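Local coordinates for protein aminoglycoside N(3)-acetyltransferase III (Serratia marcescens, PDB 7LAO) that transfers an acetyl group from acetyl-CoA to the 3-amino group of 2-deoxystreptamine aminoglycosides such as gentamicin, giving resistance to these antibiotics, at residues L16-R19 and P20-I24; A41-V44 and S45-A49; E205-S209 and N210-D214. All coordinates share one frame; numbering follows the deposited sequence.

Interaction 1 of 3, residues L16-R19 and P20-I24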
loop_
_atom_site.group_PDB
_atom_site.type_symbol
_atom_site.label_atom_id
_atom_site.label_comp_id
_atom_site.label_asym_id
_atom_site.label_seq_id
_atom_site.Cartn_x
_atom_site.Cartn_y
_atom_site.Cartn_z
ATOM N N LEU A 16 -18.831 -5.107 -7.482
ATOM C CA LEU A 16 -17.489 -5.230 -8.046
ATOM C C LEU A 16 -16.835 -6.540 -7.655
ATOM O O LEU A 16 -15.789 -6.927 -8.215
ATOM C CB LEU A 16 -16.643 -4.034 -7.607
ATOM C CG LEU A 16 -15.255 -3.825 -8.170
ATOM C CD1 LEU A 16 -15.282 -3.514 -9.707
ATOM C CD2 LEU A 16 -14.563 -2.752 -7.372
ATOM N N GLY A 17 -17.435 -7.244 -6.708
ATOM C CA GLY A 17 -16.935 -8.539 -6.294
ATOM C C GLY A 17 -16.480 -8.616 -4.854
ATOM O O GLY A 17 -16.074 -9.705 -4.428
ATOM N N VAL A 18 -16.525 -7.535 -4.071
ATOM C CA VAL A 18 -16.139 -7.627 -2.663
ATOM C C VAL A 18 -17.170 -8.470 -1.920
ATOM O O VAL A 18 -18.380 -8.338 -2.147
ATOM C CB VAL A 18 -16.026 -6.222 -2.035
ATOM C CG1 VAL A 18 -15.629 -6.302 -0.493
ATOM C CG2 VAL A 18 -15.024 -5.337 -2.832
ATOM N N ARG A 19 -16.700 -9.343 -1.022
ATOM C CA ARG A 19 -17.574 -10.280 -0.324
ATOM C C ARG A 19 -17.248 -10.301 1.162
ATOM O O ARG A 19 -16.110 -10.013 1.554
ATOM C CB ARG A 19 -17.437 -11.707 -0.886
ATOM C CG ARG A 19 -18.025 -11.917 -2.269
ATOM C CD ARG A 19 -19.529 -11.619 -2.236
ATOM N NE ARG A 19 -20.145 -11.769 -3.538
ATOM C CZ ARG A 19 -20.269 -10.795 -4.452
ATOM N NH1 ARG A 19 -19.796 -9.564 -4.230
ATOM N NH2 ARG A 19 -20.857 -11.070 -5.618
ATOM N N PRO A 20 -18.242 -10.610 2.013
ATOM C CA PRO A 20 -17.965 -10.821 3.439
ATOM C C PRO A 20 -16.840 -11.825 3.699
ATOM O O PRO A 20 -16.778 -12.914 3.109
ATOM C CB PRO A 20 -19.311 -11.318 3.990
ATOM C CG PRO A 20 -20.316 -10.693 3.119
ATOM C CD PRO A 20 -19.684 -10.662 1.722
ATOM N N GLY A 21 -15.934 -11.442 4.597
ATOM C CA GLY A 21 -14.769 -12.251 4.909
ATOM C C GLY A 21 -13.522 -11.865 4.151
ATOM O O GLY A 21 -12.428 -12.350 4.486
ATOM N N ASP A 22 -13.641 -11.029 3.120
ATOM C CA ASP A 22 -12.496 -10.726 2.271
ATOM C C ASP A 22 -11.466 -9.938 3.036
ATOM O O ASP A 22 -11.798 -9.157 3.935
ATOM C CB ASP A 22 -12.905 -9.857 1.074
ATOM C CG ASP A 22 -13.507 -10.672 -0.052
ATOM O OD1 ASP A 22 -13.521 -11.910 0.098
ATOM O OD2 ASP A 22 -13.981 -10.069 -1.064
ATOM N N LEU A 23 -10.223 -10.090 2.607
ATOM C CA LEU A 23 -9.126 -9.211 2.978
ATOM C C LEU A 23 -8.863 -8.265 1.803
ATOM O O LEU A 23 -8.494 -8.709 0.715
ATOM C CB LEU A 23 -7.878 -10.045 3.301
ATOM C CG LEU A 23 -6.534 -9.321 3.358
ATOM C CD1 LEU A 23 -6.503 -8.340 4.531
ATOM C CD2 LEU A 23 -5.411 -10.430 3.593
ATOM N N ILE A 24 -9.085 -6.960 2.013
ATOM C CA ILE A 24 -9.028 -5.967 0.956
ATOM C C ILE A 24 -7.943 -4.948 1.292
ATOM O O ILE A 24 -7.985 -4.311 2.350
ATOM C CB ILE A 24 -10.396 -5.279 0.800
ATOM C CG1 ILE A 24 -11.440 -6.355 0.503
ATOM C CG2 ILE A 24 -10.362 -4.263 -0.378
ATOM C CD1 ILE A 24 -11.213 -7.038 -0.801
#
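Arg-19 and Asp-22 are joined twice across a four-residue turn, once backbone to backbone and once through the aspartate carboxylate. The amide of Asp-22 donates to Arg-19 O at 3.1 Å and closes the turn; the carboxylate reaches back over the same loop, and Arg-19 N gives its proton to Asp-22 OD2 at 2.8 Å. The donor nitrogen, Arg-19 N, stands above the carboxylate plane, 62° out of it. With CG lying beside its own backbone N (chi1 -81°), Asp-22 folds its acid over the turn and toward the Arg-19 amide. OD2 has a second partner in the salt bridge to Lys-157, which probably stabilises the ionised acid.

Pro-20 and Gly-21 form the corners between them. The proline ring lies against the start of the arginine side chain, its CD 3.6 Å from Arg-19 CB, whereas the positive phi of Gly-21 suits a residue lacking CB. The guanidinium turns away from Asp-22: NH1 binds Val-18 O at 2.8 Å, with the acceptor in the guanidinium plane, and also His-14 O in the preceding helix. On the inner side, Val-18 CG1 meets Ile-24 CG1 at 4.3 Å, both packing on Val-51 of helix 40-51.

Helix 6-16 ends in a Schellman motif with Gly-17 at positive phi, and a type II beta turn braced by an aspartate then leads the chain into strand 23-28 of the central mixed sheet.

Interaction 2 of 3, residues A41-V44 and S45-A49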
loop_
_atom_site.group_PDB
_atom_site.type_symbol
_atom_site.label_atom_id
_atom_site.label_comp_id
_atom_site.label_asym_id
_atom_site.label_seq_id
_atom_site.Cartn_x
_atom_site.Cartn_y
_atom_site.Cartn_z
ATOM N N ALA A 41 -15.023 9.133 6.055
ATOM C CA ALA A 41 -15.363 8.180 7.101
ATOM C C ALA A 41 -16.439 7.219 6.622
ATOM O O ALA A 41 -16.421 6.037 6.985
ATOM C CB ALA A 41 -15.833 8.923 8.374
ATOM N N SER A 42 -17.384 7.705 5.807
ATOM C CA SER A 42 -18.453 6.848 5.305
ATOM C C SER A 42 -17.959 5.869 4.269
ATOM O O SER A 42 -18.552 4.798 4.118
ATOM C CB SER A 42 -19.571 7.659 4.653
ATOM O OG SER A 42 -20.175 8.498 5.582
ATOM N N VAL A 43 -16.907 6.217 3.525
ATOM C CA VAL A 43 -16.301 5.222 2.656
ATOM C C VAL A 43 -15.726 4.053 3.486
ATOM O O VAL A 43 -15.905 2.880 3.139
ATOM C CB VAL A 43 -15.235 5.860 1.751
ATOM C CG1 VAL A 43 -14.598 4.776 0.873
ATOM C CG2 VAL A 43 -15.846 7.013 0.849
ATOM N N VAL A 44 -15.090 4.348 4.621
ATOM C CA VAL A 44 -14.600 3.251 5.484
ATOM C C VAL A 44 -15.767 2.383 5.979
ATOM O O VAL A 44 -15.726 1.136 5.899
ATOM C CB VAL A 44 -13.766 3.822 6.647
ATOM C CG1 VAL A 44 -13.390 2.700 7.702
ATOM C CG2 VAL A 44 -12.478 4.493 6.093
ATOM N N SER A 45 -16.844 3.029 6.429
ATOM C CA SER A 45 -18.063 2.341 6.851
ATOM C C SER A 45 -18.618 1.450 5.749
ATOM O O SER A 45 -19.056 0.335 6.012
ATOM C CB SER A 45 -19.111 3.379 7.248
ATOM O OG SER A 45 -18.547 4.224 8.227
ATOM N N ALA A 46 -18.643 1.937 4.517
ATOM C CA ALA A 46 -19.149 1.104 3.429
ATOM C C ALA A 46 -18.252 -0.100 3.193
ATOM O O ALA A 46 -18.738 -1.208 2.897
ATOM C CB ALA A 46 -19.228 1.919 2.138
ATOM N N LEU A 47 -16.947 0.127 3.177
ATOM C CA LEU A 47 -16.030 -1.004 3.007
ATOM C C LEU A 47 -16.211 -2.031 4.127
ATOM O O LEU A 47 -16.121 -3.255 3.902
ATOM C CB LEU A 47 -14.592 -0.498 2.966
ATOM C CG LEU A 47 -14.173 0.229 1.695
ATOM C CD1 LEU A 47 -12.993 1.176 2.008
ATOM C CD2 LEU A 47 -13.764 -0.813 0.606
ATOM N N ARG A 48 -16.398 -1.564 5.357
ATOM C CA ARG A 48 -16.609 -2.493 6.464
ATOM C C ARG A 48 -17.920 -3.234 6.296
ATOM O O ARG A 48 -17.976 -4.461 6.467
ATOM C CB ARG A 48 -16.602 -1.762 7.824
ATOM C CG ARG A 48 -17.174 -2.640 8.938
ATOM C CD ARG A 48 -16.292 -3.874 9.119
ATOM N NE ARG A 48 -14.892 -3.460 9.178
ATOM C CZ ARG A 48 -13.856 -4.300 9.171
ATOM N NH1 ARG A 48 -14.065 -5.617 9.141
ATOM N NH2 ARG A 48 -12.627 -3.803 9.153
ATOM N N ALA A 49 -18.979 -2.510 5.886
ATOM C CA ALA A 49 -20.232 -3.179 5.565
ATOM C C ALA A 49 -19.995 -4.248 4.498
ATOM O O ALA A 49 -20.555 -5.350 4.569
ATOM C CB ALA A 49 -21.287 -2.161 5.083
#
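Val-43 lies alongside Leu-47, one helical turn later, the two side chains pointing the same way and meeting at CG1 of the valine and CD1 of the leucine, 4.1 Å apart. This is the i to i+4 spacing of an alpha helix, here helix 40-51, whose backbone bonds run from Ala-46 N to Ser-42 O, from Leu-47 N to Val-43 O and from Arg-48 N to Val-44 O. Leu-47 CG sits beside its own backbone N (chi1 -73°), which brings CG to 3.5 Å from Val-43 O.

The helix is gripped from more than one direction. Leu-47 and Ala-46 rest on Leu-13 and Ile-9 of helix 6-16, while Val-43 and Val-44 face Leu-102 of helix 102-108. Arg-48, bent at chi2 and chi3, carries its guanidinium away from the preceding turn; NH1 binds the carbonyls of Gly-52 and Gly-55 and NH2 that of Val-125, so the arginine ties the helix to the segment that follows it and to strand 122-125.

Ser-45 folds its hydroxyl back along the helix, with OG beside its own N (chi1 -55°). Ala-41 O accepts the Ser-45 amide in a nearly straight bond (166°), and Ser-45 OG lies 3.1 Å from that same Ala-41 O.

Interaction 3 of 3, residues E205-S209 and N210-D214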
loop_
_atom_site.group_PDB
_atom_site.type_symbol
_atom_site.label_atom_id
_atom_site.label_comp_id
_atom_site.label_asym_id
_atom_site.label_seq_id
_atom_site.Cartn_x
_atom_site.Cartn_y
_atom_site.Cartn_z
ATOM N N GLU A 205 18.265 -0.984 4.224
ATOM C CA GLU A 205 18.795 -1.367 2.919
ATOM C C GLU A 205 17.642 -2.164 2.300
ATOM O O GLU A 205 17.269 -3.209 2.832
ATOM C CB GLU A 205 20.038 -2.241 3.069
ATOM C CG GLU A 205 20.269 -3.196 1.910
ATOM C CD GLU A 205 21.277 -2.664 0.910
ATOM O OE1 GLU A 205 22.155 -3.440 0.478
ATOM O OE2 GLU A 205 21.192 -1.468 0.556
ATOM N N ASP A 206 17.072 -1.692 1.190
ATOM C CA ASP A 206 15.922 -2.373 0.619
ATOM C C ASP A 206 15.888 -2.143 -0.884
ATOM O O ASP A 206 16.648 -1.343 -1.431
ATOM C CB ASP A 206 14.618 -1.903 1.282
ATOM C CG ASP A 206 13.630 -3.038 1.505
ATOM O OD1 ASP A 206 13.529 -3.905 0.606
ATOM O OD2 ASP A 206 12.959 -3.072 2.569
ATOM N N PHE A 207 15.001 -2.880 -1.547
ATOM C CA PHE A 207 14.804 -2.726 -2.976
ATOM C C PHE A 207 14.232 -1.337 -3.285
ATOM O O PHE A 207 13.477 -0.756 -2.502
ATOM C CB PHE A 207 13.864 -3.819 -3.504
ATOM C CG PHE A 207 14.432 -5.200 -3.444
ATOM C CD1 PHE A 207 15.388 -5.605 -4.352
ATOM C CD2 PHE A 207 14.016 -6.100 -2.464
ATOM C CE1 PHE A 207 15.920 -6.885 -4.293
ATOM C CE2 PHE A 207 14.548 -7.373 -2.397
ATOM C CZ PHE A 207 15.493 -7.763 -3.331
ATOM N N ASP A 208 14.615 -0.805 -4.439
ATOM C CA ASP A 208 14.135 0.496 -4.911
ATOM C C ASP A 208 12.626 0.461 -5.204
ATOM O O ASP A 208 12.174 -0.324 -6.044
ATOM C CB ASP A 208 14.932 0.863 -6.164
ATOM C CG ASP A 208 14.865 2.337 -6.508
ATOM O OD1 ASP A 208 13.963 3.027 -5.994
ATOM O OD2 ASP A 208 15.709 2.799 -7.308
ATOM N N SER A 209 11.836 1.312 -4.525
ATOM C CA SER A 209 10.395 1.410 -4.787
ATOM C C SER A 209 10.059 2.315 -5.971
ATOM O O SER A 209 8.905 2.330 -6.407
ATOM C CB SER A 209 9.624 1.938 -3.562
ATOM O OG SER A 209 10.298 3.033 -2.949
ATOM N N ASN A 210 11.021 3.085 -6.475
ATOM C CA ASN A 210 10.768 3.925 -7.636
ATOM C C ASN A 210 11.572 3.401 -8.817
ATOM O O ASN A 210 12.392 4.125 -9.394
ATOM C CB ASN A 210 11.087 5.397 -7.333
ATOM C CG ASN A 210 10.352 5.902 -6.120
ATOM O OD1 ASN A 210 9.124 6.024 -6.123
ATOM N ND2 ASN A 210 11.097 6.213 -5.075
ATOM N N GLY A 211 11.346 2.130 -9.163
ATOM C CA GLY A 211 12.021 1.500 -10.280
ATOM C C GLY A 211 12.895 0.329 -9.886
ATOM O O GLY A 211 14.012 0.521 -9.408
ATOM N N ILE A 212 12.422 -0.895 -10.130
ATOM C CA ILE A 212 13.187 -2.076 -9.724
ATOM C C ILE A 212 14.358 -2.322 -10.661
ATOM O O ILE A 212 15.345 -2.957 -10.280
ATOM C CB ILE A 212 12.242 -3.286 -9.659
ATOM C CG1 ILE A 212 12.927 -4.475 -8.987
ATOM C CG2 ILE A 212 11.616 -3.559 -11.039
ATOM C CD1 ILE A 212 13.267 -4.206 -7.494
ATOM N N LEU A 213 14.273 -1.834 -11.896
ATOM C CA LEU A 213 15.355 -1.954 -12.869
ATOM C C LEU A 213 15.575 -0.585 -13.481
ATOM O O LEU A 213 14.739 0.300 -13.351
ATOM C CB LEU A 213 15.026 -2.978 -13.966
ATOM C CG LEU A 213 14.980 -4.439 -13.534
ATOM C CD1 LEU A 213 14.343 -5.262 -14.641
ATOM C CD2 LEU A 213 16.353 -4.881 -13.306
ATOM N N ASP A 214 16.706 -0.413 -14.161
ATOM C CA ASP A 214 17.040 0.895 -14.711
ATOM C C ASP A 214 15.959 1.410 -15.648
ATOM O O ASP A 214 15.571 2.582 -15.576
ATOM C CB ASP A 214 18.371 0.818 -15.437
ATOM C CG ASP A 214 19.526 0.801 -14.490
ATOM O OD1 ASP A 214 19.279 0.984 -13.283
ATOM O OD2 ASP A 214 20.669 0.588 -14.936
HETATM O O HOH W 1 13.994 5.995 -4.429
HETATM O O HOH W 2 9.872 -0.490 -7.731
HETATM O O HOH W 3 8.266 1.662 -9.159
#
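Asp-208 and Asn-210 make the direct polar link of this turn: Asn-210 N donates to Asp-208 OD1 at 3.0 Å, the N-H fairly straight at 156° and coming from above the carboxylate plane. The aspartate's CG stands opposite its own backbone N (chi1 -162°), and this carries the acid forward over the two residues that follow. Its other oxygen, OD2, forms a salt bridge with Arg-184, whose second guanidinium nitrogen pairs with Asp-214. One arginine thus fastens the loop at two points, at its start and six residues on, and its positive charge would favour ionised acids at both.

Water extends the polar network. A first water accepts a proton from Asn-210 ND2 at 3.0 Å and donates only weakly to Asp-208 OD1, bridging the amide and the acid. The single N-H of Gly-211 is shared between two further waters, with a weak bond to each; one is 2.9 Å from Asp-208 O, the other 2.9 Å from Ser-209 O. The glycine itself has a positive phi of 117°, at which a CB would press on the preceding carbonyl.

Apolar packing comes from the residues flanking the polar ones. Ile-212 sends its CD1 back beside Phe-207, 4.0 Å from ring atom CD1, the two side chains pointing the same way. The same phenylalanine makes a cation-pi contact with Arg-185, and both Phe-207 and Ile-212 touch Lys-183.

The side chain of Ser-209 touches Tyr-68 and lies close to a bound HEPES molecule, which may mark a pocket. The arrangement is an Asx turn, aspartate carboxylate to the amide two residues on, at the exit of strand 200-207 from its two-stranded antiparallel hairpin.

Overall arrangement
Three local contacts, each made within a continuous piece of chain, illustrate how short-range bonds shape parts of one fold. Interactions 1 and 2 are neighbours, with centres 13 Å apart and nearest atoms about 5 Å apart; they do not touch, but helix 40-51 packs on the same helix 6-16 that interaction 1 connects to the central sheet. Interaction 3 lies across the chain's centre, 31 Å from interaction 1 and 34 Å from interaction 2 between centres, where the two-stranded sheet ends. There a bound molecule comes close: the side chain of Ser-209 is about 3 Å from a bound HEPES molecule, probably from the crystallisation liquor, which may mark a pocket.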